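Local coordinates for conserved hypothetical protein (Bacteroides thetaiotaomicron, PDB 2HQY) that is of unknown function but binds coenzyme A and probably acts as an acyl- or aminoacyl-transferase of the acetyltransferase clan, at residues R25-S30 and L288-A293; E116-A121 and E267-I272; A121-L126 and Y282-I287. One frame throughout, in Å; residues are numbered along the deposited sequence.

Overall arrangement
Following the chain from the N terminus, the loop between helices 12-19 and 31-36 comes first; contact 1 closes the longest loop by setting it against strand 286-295, more than 250 residues on. Contacts 2 and 3 both fall within that span, and they cross one another: 116-121 pairs with 267-272, while 121-126, starting at the shared Ala121, pairs with 282-287. Contact 2 joins the turn before strand 122-126 to the coenzyme A-binding loop before helix 273-281, and contact 3 sets that strand beside the start of strand 286-295. Lys290 of contact 1 reaches Glu268 of contact 2 and Asp122 of contact 3, and Tyr123 of contact 3 bonds Asp269 of contact 2.

Contact 1: R25-S30 and L288-A293; sequences RNCDLS and LEKYMA
Lys290, on the chain of strand 286-295, reaches across to the short 3-10 turn at Cys27 to Leu29, and its side chain and that of Leu288 carry the contact. From CB, CG leaves anti to the carbonyl carbon (chi1 -57°), and beyond it the chain runs fully extended, which delivers the ammonium group to the turn. CD passes Tyr120 O of the neighbouring loop, and the methylene CE then packs against Asn26 CB at 3.9 Å. At the tip, NZ lies 3.8 Å from Cys27 SG and forms a long salt bridge with Asp28, OD2 being 3.5 Å away; the two side chains meet at a slant. The stronger grip on this ammonium comes from elsewhere, because Asp122 and Glu268 also form salt bridges with NZ. Three carboxylates round one lysine would be expected to favour its charged form.

Beside it, Leu288 supplies the apolar half. Its methyl CD2 rests 3.7 Å from Asn26 CB and 4.0 Å from the carbonyl carbon C of Arg25, so that Asn26 CB is touched by both Leu288 and Lys290. Within the turn, Leu29 N donates to Asn26 O and Ser30 N to Cys27 O, and Ser30 then stands at the N-cap of the next helix.

Asp122 also accepts from the backbone N of Cys27, which ties the turn to strand 122-126 as well as to the lysine. The loop 25-30 thus leads from helix 12-19 into helix 31-36 while lying against strand 286-295, whose Leu288 pairs through its backbone with Asp122 of the neighbouring strand.

Contact 2: E116-A121 and E267-I272; sequences EDRAYA and EEDLGI. With COA (coenzyme A), chain C.
Arg118 and Asp269 meet at about a right angle, and a salt bridge joins them: NH1 of Arg118 donates to OD2 of Asp269 over 3.0 Å. The bond is bent, with 140° at the hydrogen, and reaches the oxygen from above the carboxylate plane, although the guanidinium and carboxylate planes are only 22° apart. The arginine leaves with CG anti to the backbone N and then bends at chi2, which swings the guanidinium over to the other loop. Tyr123 OH bonds both Arg118 NH2 and Asp269 OD2, and Arg276 makes a further salt bridge to the same OD2.

The Asp269 carboxylate sits between its own backbone N and carbonyl carbon (chi1 63°), a position that turns OD1 back to the chain. There OD1 accepts from Gly271 N at 2.8 Å, on its anti side, in an Asx turn that overlaps the type I' beta turn from Asp269 to Ile272. Asp117 makes a matching Asx turn, its OD1 accepting from Ala119 N. Between the two turns the backbones meet: Leu270 N gives a weak bond to Ala119 O, and Ala119 CB lies 3.5 Å from Gly271 N. A water accepts from Asp269 N and lies within hydrogen-bonding distance of Arg118 O and Ala121 O, with more acceptors round it than it has protons to give.

Glu268 CG lies 3.2 Å from Tyr120 O and also rests against Ala121 O, its carboxylate leading off toward Lys290. Leu270 divides its methyls. CD2 approaches Tyr120 CE1 at 4.1 Å, while CD1 lies 3.3 Å from N6A of the coenzyme A adenine, and Ile272 CD1 is 3.4 Å from N7A of the same ring system.

Contact 3: A121-L126 and Y282-I287; sequences ADYIYL and YQPVTI
Tyr125 and Pro284 lie side by side and point the same way, with the proline on one face of the ring: Pro284 CB stands 4.1 Å from the Tyr125 ring centroid, 27° off its normal, a CH-pi contact. At the ring's edge, near its plane, Tyr282 O comes within 3.2 Å of Tyr125 CD1, while Tyr282 CB touches Tyr125 CE1, the two tyrosine side chains running obliquely to each other. The ring owes this place to CG lying anti to the carbonyl carbon (chi1 -56°), and its hydroxyl is held by Lys279 O. With an alanine here, Pro284 would probably lose the ring surface it rests on, and Lys279 O would be left without its hydroxyl partner.

Tyr123 also runs alongside Pro284, but presents an edge, Tyr123 CD1 meeting Pro284 CG at 3.9 Å. Leu126 and Val285 cross at about a right angle, Leu126 CG against Val285 CG1 at 3.6 Å. At the far end, Ala121 CB meets Ile287 CG2 at 3.6 Å.

The backbones pair antiparallel with a classic beta bulge, Val285 and Thr286 both facing Ile124. Ile124 N donates to Thr286 O at 2.9 Å, nearly straight (159°); Ile124 O receives Thr286 N and a weak bond from Val285 N. Beyond the bulge, a water bridges Leu126 N and Gln283 O.

Tyr282 O is buried here with no partner in the model. Apart from the backbone bonds, then, segments 121-126 and 282-287 hold together chiefly through apolar and aromatic packing, while the tyrosine hydroxyls of Tyr123 and Tyr125 take their bonds from other parts of the chain.

Contact 1: R25-S30 and L288-A293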
# COMPACT_ATOMS: atom_id res chain seq x y z
N ARG A 25 21.73 12.18 1.07
CA ARG A 25 22.15 11.04 0.27
C ARG A 25 21.47 9.72 0.66
O ARG A 25 21.75 8.67 0.09
CB ARG A 25 23.67 10.90 0.32
CG ARG A 25 24.37 12.14 -0.19
CD ARG A 25 25.86 11.93 -0.28
NE ARG A 25 26.48 11.69 1.02
CZ ARG A 25 27.76 11.33 1.19
NH1 ARG A 25 28.55 11.13 0.14
NH2 ARG A 25 28.24 11.15 2.42
N ASN A 26 20.58 9.77 1.65
CA ASN A 26 20.04 8.50 2.11
C ASN A 26 18.99 7.89 1.16
O ASN A 26 18.19 8.62 0.53
CB ASN A 26 19.58 8.56 3.55
CG ASN A 26 18.39 9.41 3.72
OD1 ASN A 26 18.46 10.62 3.51
ND2 ASN A 26 17.30 8.81 4.18
N CYS A 27 19.05 6.57 1.04
CA CYS A 27 18.31 5.86 0.00
C CYS A 27 16.82 6.00 0.21
O CYS A 27 16.05 5.83 -0.73
CB CYS A 27 18.69 4.36 -0.04
SG CYS A 27 18.23 3.41 1.42
N ASP A 28 16.41 6.30 1.44
CA ASP A 28 14.97 6.44 1.70
C ASP A 28 14.35 7.64 0.98
O ASP A 28 13.13 7.76 0.94
CB ASP A 28 14.68 6.49 3.19
CG ASP A 28 14.97 5.15 3.87
OD1 ASP A 28 14.77 4.10 3.21
OD2 ASP A 28 15.39 5.14 5.03
N LEU A 29 15.19 8.53 0.45
CA LEU A 29 14.70 9.69 -0.30
C LEU A 29 14.62 9.48 -1.82
O LEU A 29 14.20 10.40 -2.57
CB LEU A 29 15.53 10.95 0.03
CG LEU A 29 15.25 11.52 1.43
CD1 LEU A 29 16.21 12.66 1.67
CD2 LEU A 29 13.82 11.99 1.56
N SER A 30 15.01 8.30 -2.28
CA SER A 30 14.73 7.93 -3.68
C SER A 30 13.22 7.91 -3.92
O SER A 30 12.45 7.33 -3.12
CB SER A 30 15.29 6.56 -4.00
OG SER A 30 14.61 6.06 -5.12
N LEU A 288 26.70 5.63 6.12
CA LEU A 288 25.84 6.75 6.45
C LEU A 288 24.88 6.33 7.56
O LEU A 288 23.90 5.66 7.30
CB LEU A 288 25.07 7.20 5.20
CG LEU A 288 24.20 8.46 5.31
CD1 LEU A 288 25.03 9.75 5.50
CD2 LEU A 288 23.29 8.57 4.08
N GLU A 289 25.19 6.70 8.80
CA GLU A 289 24.32 6.35 9.93
C GLU A 289 23.02 7.14 9.89
O GLU A 289 22.98 8.26 9.38
CB GLU A 289 25.05 6.61 11.25
CG GLU A 289 26.45 6.08 11.23
CD GLU A 289 27.33 6.71 12.30
OE1 GLU A 289 27.25 7.95 12.52
OE2 GLU A 289 28.10 5.94 12.91
N LYS A 290 21.96 6.55 10.42
CA LYS A 290 20.66 7.20 10.42
C LYS A 290 20.12 7.19 11.82
O LYS A 290 19.99 6.12 12.44
CB LYS A 290 19.69 6.48 9.50
CG LYS A 290 20.18 6.38 8.07
CD LYS A 290 19.17 5.66 7.20
CE LYS A 290 19.76 5.42 5.84
NZ LYS A 290 18.86 4.54 5.02
N TYR A 291 19.85 8.38 12.34
CA TYR A 291 19.33 8.49 13.70
C TYR A 291 17.82 8.57 13.74
O TYR A 291 17.18 9.05 12.81
CB TYR A 291 19.94 9.68 14.45
CG TYR A 291 21.41 9.49 14.71
CD1 TYR A 291 21.86 9.02 15.95
CD2 TYR A 291 22.34 9.76 13.72
CE1 TYR A 291 23.21 8.83 16.18
CE2 TYR A 291 23.68 9.56 13.93
CZ TYR A 291 24.11 9.10 15.15
OH TYR A 291 25.45 8.92 15.35
N MET A 292 17.27 8.07 14.83
CA MET A 292 15.90 8.41 15.16
C MET A 292 15.97 9.48 16.25
O MET A 292 16.70 9.33 17.24
CB MET A 292 15.10 7.19 15.60
CG MET A 292 13.66 7.53 16.07
SD MET A 292 12.55 6.11 16.23
CE MET A 292 12.93 5.59 17.89
N ALA A 293 15.25 10.57 16.03
CA ALA A 293 15.18 11.69 16.97
C ALA A 293 13.76 11.73 17.50
O ALA A 293 12.81 12.01 16.74
CB ALA A 293 15.54 12.99 16.27

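Contact 2: E116-A121 and E267-I272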
# COMPACT_ATOMS: atom_id res chain seq x y z
N GLU A 116 20.31 5.11 17.37
CA GLU A 116 20.85 4.72 16.09
C GLU A 116 20.88 3.19 16.04
O GLU A 116 21.05 2.54 17.06
CB GLU A 116 22.25 5.33 15.94
CG GLU A 116 22.92 5.21 14.58
CD GLU A 116 23.84 4.01 14.50
OE1 GLU A 116 24.20 3.47 15.58
OE2 GLU A 116 24.21 3.62 13.37
N ASP A 117 20.67 2.64 14.85
CA ASP A 117 20.75 1.20 14.66
C ASP A 117 21.59 0.98 13.41
O ASP A 117 21.17 1.30 12.30
CB ASP A 117 19.35 0.57 14.54
CG ASP A 117 19.38 -0.96 14.49
OD1 ASP A 117 20.45 -1.54 14.19
OD2 ASP A 117 18.33 -1.59 14.76
N ARG A 118 22.79 0.45 13.61
CA ARG A 118 23.75 0.21 12.55
C ARG A 118 23.17 -0.64 11.38
O ARG A 118 23.61 -0.53 10.24
CB ARG A 118 24.98 -0.45 13.18
CG ARG A 118 26.04 -0.93 12.23
CD ARG A 118 26.64 0.20 11.40
NE ARG A 118 27.67 -0.33 10.51
CZ ARG A 118 27.42 -1.03 9.40
NH1 ARG A 118 26.16 -1.25 9.02
NH2 ARG A 118 28.43 -1.48 8.66
N ALA A 119 22.16 -1.46 11.69
CA ALA A 119 21.45 -2.27 10.69
C ALA A 119 20.87 -1.43 9.58
O ALA A 119 20.70 -1.92 8.47
CB ALA A 119 20.35 -3.05 11.35
N TYR A 120 20.58 -0.16 9.88
CA TYR A 120 19.94 0.75 8.92
C TYR A 120 20.84 1.78 8.26
O TYR A 120 20.35 2.61 7.49
CB TYR A 120 18.73 1.41 9.58
CG TYR A 120 17.78 0.36 10.09
CD1 TYR A 120 17.13 -0.50 9.21
CD2 TYR A 120 17.56 0.20 11.45
CE1 TYR A 120 16.28 -1.49 9.67
CE2 TYR A 120 16.71 -0.77 11.91
CZ TYR A 120 16.08 -1.61 11.02
OH TYR A 120 15.23 -2.58 11.52
N ALA A 121 22.13 1.71 8.52
CA ALA A 121 23.09 2.61 7.88
C ALA A 121 23.18 2.28 6.39
O ALA A 121 23.06 1.11 6.03
CB ALA A 121 24.47 2.48 8.53
N GLU A 267 22.49 0.97 -0.19
CA GLU A 267 21.51 0.70 0.88
C GLU A 267 22.09 -0.08 2.07
O GLU A 267 23.30 -0.02 2.33
CB GLU A 267 20.18 0.11 0.31
CG GLU A 267 19.77 0.87 -0.98
CD GLU A 267 18.29 0.76 -1.36
OE1 GLU A 267 17.62 -0.22 -0.99
OE2 GLU A 267 17.80 1.70 -2.03
N GLU A 268 21.24 -0.78 2.81
CA GLU A 268 21.60 -1.22 4.17
C GLU A 268 21.94 -2.69 4.24
O GLU A 268 21.60 -3.45 3.33
CB GLU A 268 20.42 -0.92 5.10
CG GLU A 268 19.97 0.51 5.06
CD GLU A 268 18.61 0.70 4.48
OE1 GLU A 268 18.28 0.02 3.47
OE2 GLU A 268 17.87 1.55 5.04
N ASP A 269 22.62 -3.11 5.31
CA ASP A 269 22.86 -4.54 5.52
C ASP A 269 21.80 -5.23 6.39
O ASP A 269 21.80 -6.46 6.49
CB ASP A 269 24.29 -4.84 6.03
CG ASP A 269 24.61 -4.23 7.39
OD1 ASP A 269 23.74 -4.23 8.31
OD2 ASP A 269 25.78 -3.79 7.56
N LEU A 270 20.92 -4.44 7.02
CA LEU A 270 19.81 -4.96 7.85
C LEU A 270 20.28 -5.84 9.02
O LEU A 270 19.50 -6.62 9.61
CB LEU A 270 18.77 -5.70 6.97
CG LEU A 270 18.13 -4.89 5.84
CD1 LEU A 270 17.03 -5.69 5.14
CD2 LEU A 270 17.60 -3.54 6.36
N GLY A 271 21.55 -5.69 9.37
CA GLY A 271 22.13 -6.51 10.43
C GLY A 271 22.37 -7.97 10.04
O GLY A 271 22.65 -8.81 10.92
N ILE A 272 22.25 -8.28 8.75
CA ILE A 272 22.49 -9.62 8.22
C ILE A 272 23.99 -9.78 7.94
O ILE A 272 24.56 -9.03 7.15
CB ILE A 272 21.68 -9.90 6.94
CG1 ILE A 272 20.18 -9.76 7.23
CG2 ILE A 272 22.01 -11.29 6.39
CD1 ILE A 272 19.34 -9.55 6.00
N1A COA C . 16.30 -8.06 1.37
C2A COA C . 16.90 -8.47 0.23
N3A COA C . 17.65 -9.58 0.20
C4A COA C . 17.82 -10.32 1.33
C5A COA C . 17.22 -9.93 2.52
C6A COA C . 16.44 -8.76 2.52
N6A COA C . 15.81 -8.31 3.64
N7A COA C . 17.57 -10.85 3.46
C8A COA C . 18.35 -11.78 2.87
N9A COA C . 18.53 -11.45 1.58
C1B COA C . 19.26 -12.22 0.54
C2B COA C . 20.78 -12.32 0.54
O2B COA C . 21.36 -11.26 -0.21
C3B COA C . 20.96 -13.63 -0.21
O3B COA C . 20.85 -13.44 -1.62
P3B COA C . 21.55 -14.46 -2.66
O7A COA C . 23.02 -14.06 -2.58
O8A COA C . 20.84 -14.22 -3.98
O9A COA C . 21.31 -15.86 -2.12
C4B COA C . 19.78 -14.50 0.21
O4B COA C . 18.76 -13.57 0.59
C5B COA C . 20.12 -15.46 1.35
O5B COA C . 21.26 -14.94 2.06
P1A COA C . 21.47 -14.95 3.67
O1A COA C . 22.49 -13.88 4.00
O2A COA C . 20.13 -14.95 4.40
O3A COA C . 22.20 -16.39 3.85
O4A COA C . 22.33 -18.91 3.65
O5A COA C . 20.00 -17.72 3.66
O HOH W 1 23.62 -1.22 7.17

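Contact 3: A121-L126 and Y282-I287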
# COMPACT_ATOMS: atom_id res chain seq x y z
N ALA A 121 22.13 1.71 8.52
CA ALA A 121 23.09 2.61 7.88
C ALA A 121 23.18 2.28 6.39
O ALA A 121 23.06 1.11 6.03
CB ALA A 121 24.47 2.48 8.53
N ASP A 122 23.38 3.29 5.55
CA ASP A 122 23.56 3.10 4.10
C ASP A 122 25.03 2.99 3.77
O ASP A 122 25.88 3.71 4.32
CB ASP A 122 23.02 4.27 3.28
CG ASP A 122 21.51 4.31 3.19
OD1 ASP A 122 20.81 3.33 3.53
OD2 ASP A 122 21.03 5.37 2.75
N TYR A 123 25.34 2.09 2.84
CA TYR A 123 26.68 1.96 2.30
C TYR A 123 26.81 2.86 1.07
O TYR A 123 26.05 2.71 0.10
CB TYR A 123 26.90 0.50 1.90
CG TYR A 123 27.16 -0.40 3.07
CD1 TYR A 123 28.46 -0.81 3.38
CD2 TYR A 123 26.10 -0.84 3.89
CE1 TYR A 123 28.72 -1.64 4.46
CE2 TYR A 123 26.33 -1.66 4.97
CZ TYR A 123 27.65 -2.06 5.26
OH TYR A 123 27.89 -2.86 6.34
N ILE A 124 27.77 3.78 1.12
CA ILE A 124 28.02 4.74 0.04
C ILE A 124 29.43 4.51 -0.55
O ILE A 124 30.42 4.36 0.18
CB ILE A 124 27.80 6.20 0.54
CG1 ILE A 124 26.32 6.34 0.98
CG2 ILE A 124 28.22 7.24 -0.55
CD1 ILE A 124 25.77 7.75 1.02
N TYR A 125 29.49 4.41 -1.87
CA TYR A 125 30.70 4.09 -2.62
C TYR A 125 30.95 5.18 -3.67
O TYR A 125 30.02 5.90 -4.05
CB TYR A 125 30.48 2.77 -3.36
CG TYR A 125 30.10 1.61 -2.46
CD1 TYR A 125 31.08 0.77 -1.90
CD2 TYR A 125 28.76 1.34 -2.20
CE1 TYR A 125 30.71 -0.30 -1.08
CE2 TYR A 125 28.38 0.30 -1.39
CZ TYR A 125 29.33 -0.52 -0.85
OH TYR A 125 28.89 -1.55 -0.09
N LEU A 126 32.19 5.30 -4.12
CA LEU A 126 32.50 6.15 -5.28
C LEU A 126 32.09 5.40 -6.53
O LEU A 126 32.45 4.24 -6.71
CB LEU A 126 34.00 6.43 -5.37
CG LEU A 126 34.59 7.29 -4.23
CD1 LEU A 126 36.12 7.38 -4.30
CD2 LEU A 126 33.94 8.69 -4.22
N TYR A 282 33.10 -4.26 -0.87
CA TYR A 282 33.19 -3.32 -1.99
C TYR A 282 33.76 -1.95 -1.57
O TYR A 282 33.76 -1.00 -2.36
CB TYR A 282 31.83 -3.16 -2.68
CG TYR A 282 31.61 -4.15 -3.80
CD1 TYR A 282 30.81 -5.28 -3.63
CD2 TYR A 282 32.23 -3.97 -5.04
CE1 TYR A 282 30.61 -6.20 -4.67
CE2 TYR A 282 32.06 -4.88 -6.10
CZ TYR A 282 31.25 -6.00 -5.91
OH TYR A 282 31.08 -6.89 -6.95
N GLN A 283 34.21 -1.84 -0.32
CA GLN A 283 35.03 -0.70 0.14
C GLN A 283 34.30 0.64 0.10
O GLN A 283 34.72 1.54 -0.65
CB GLN A 283 36.31 -0.57 -0.71
CG GLN A 283 37.07 -1.85 -1.01
CD GLN A 283 37.60 -2.51 0.24
OE1 GLN A 283 38.13 -1.85 1.13
NE2 GLN A 283 37.45 -3.83 0.32
N PRO A 284 33.25 0.81 0.93
CA PRO A 284 32.51 2.07 0.93
C PRO A 284 33.38 3.24 1.42
O PRO A 284 34.26 3.04 2.27
CB PRO A 284 31.38 1.80 1.91
CG PRO A 284 31.94 0.76 2.85
CD PRO A 284 32.71 -0.13 1.93
N VAL A 285 33.14 4.43 0.87
CA VAL A 285 33.79 5.65 1.36
C VAL A 285 33.08 6.16 2.61
O VAL A 285 33.69 6.83 3.44
CB VAL A 285 33.86 6.78 0.28
CG1 VAL A 285 34.91 6.46 -0.76
CG2 VAL A 285 32.51 7.00 -0.38
N THR A 286 31.80 5.83 2.75
CA THR A 286 31.00 6.33 3.86
C THR A 286 30.01 5.27 4.28
O THR A 286 29.40 4.61 3.43
CB THR A 286 30.18 7.57 3.43
OG1 THR A 286 31.07 8.65 3.14
CG2 THR A 286 29.22 8.02 4.54
N ILE A 287 29.87 5.10 5.59
CA ILE A 287 28.74 4.34 6.11
C ILE A 287 27.83 5.38 6.77
O ILE A 287 28.19 6.00 7.79
CB ILE A 287 29.20 3.22 7.05
CG1 ILE A 287 29.94 2.16 6.22
CG2 ILE A 287 28.00 2.59 7.76
CD1 ILE A 287 30.73 1.22 7.04
O HOH W 2 34.01 3.27 -2.86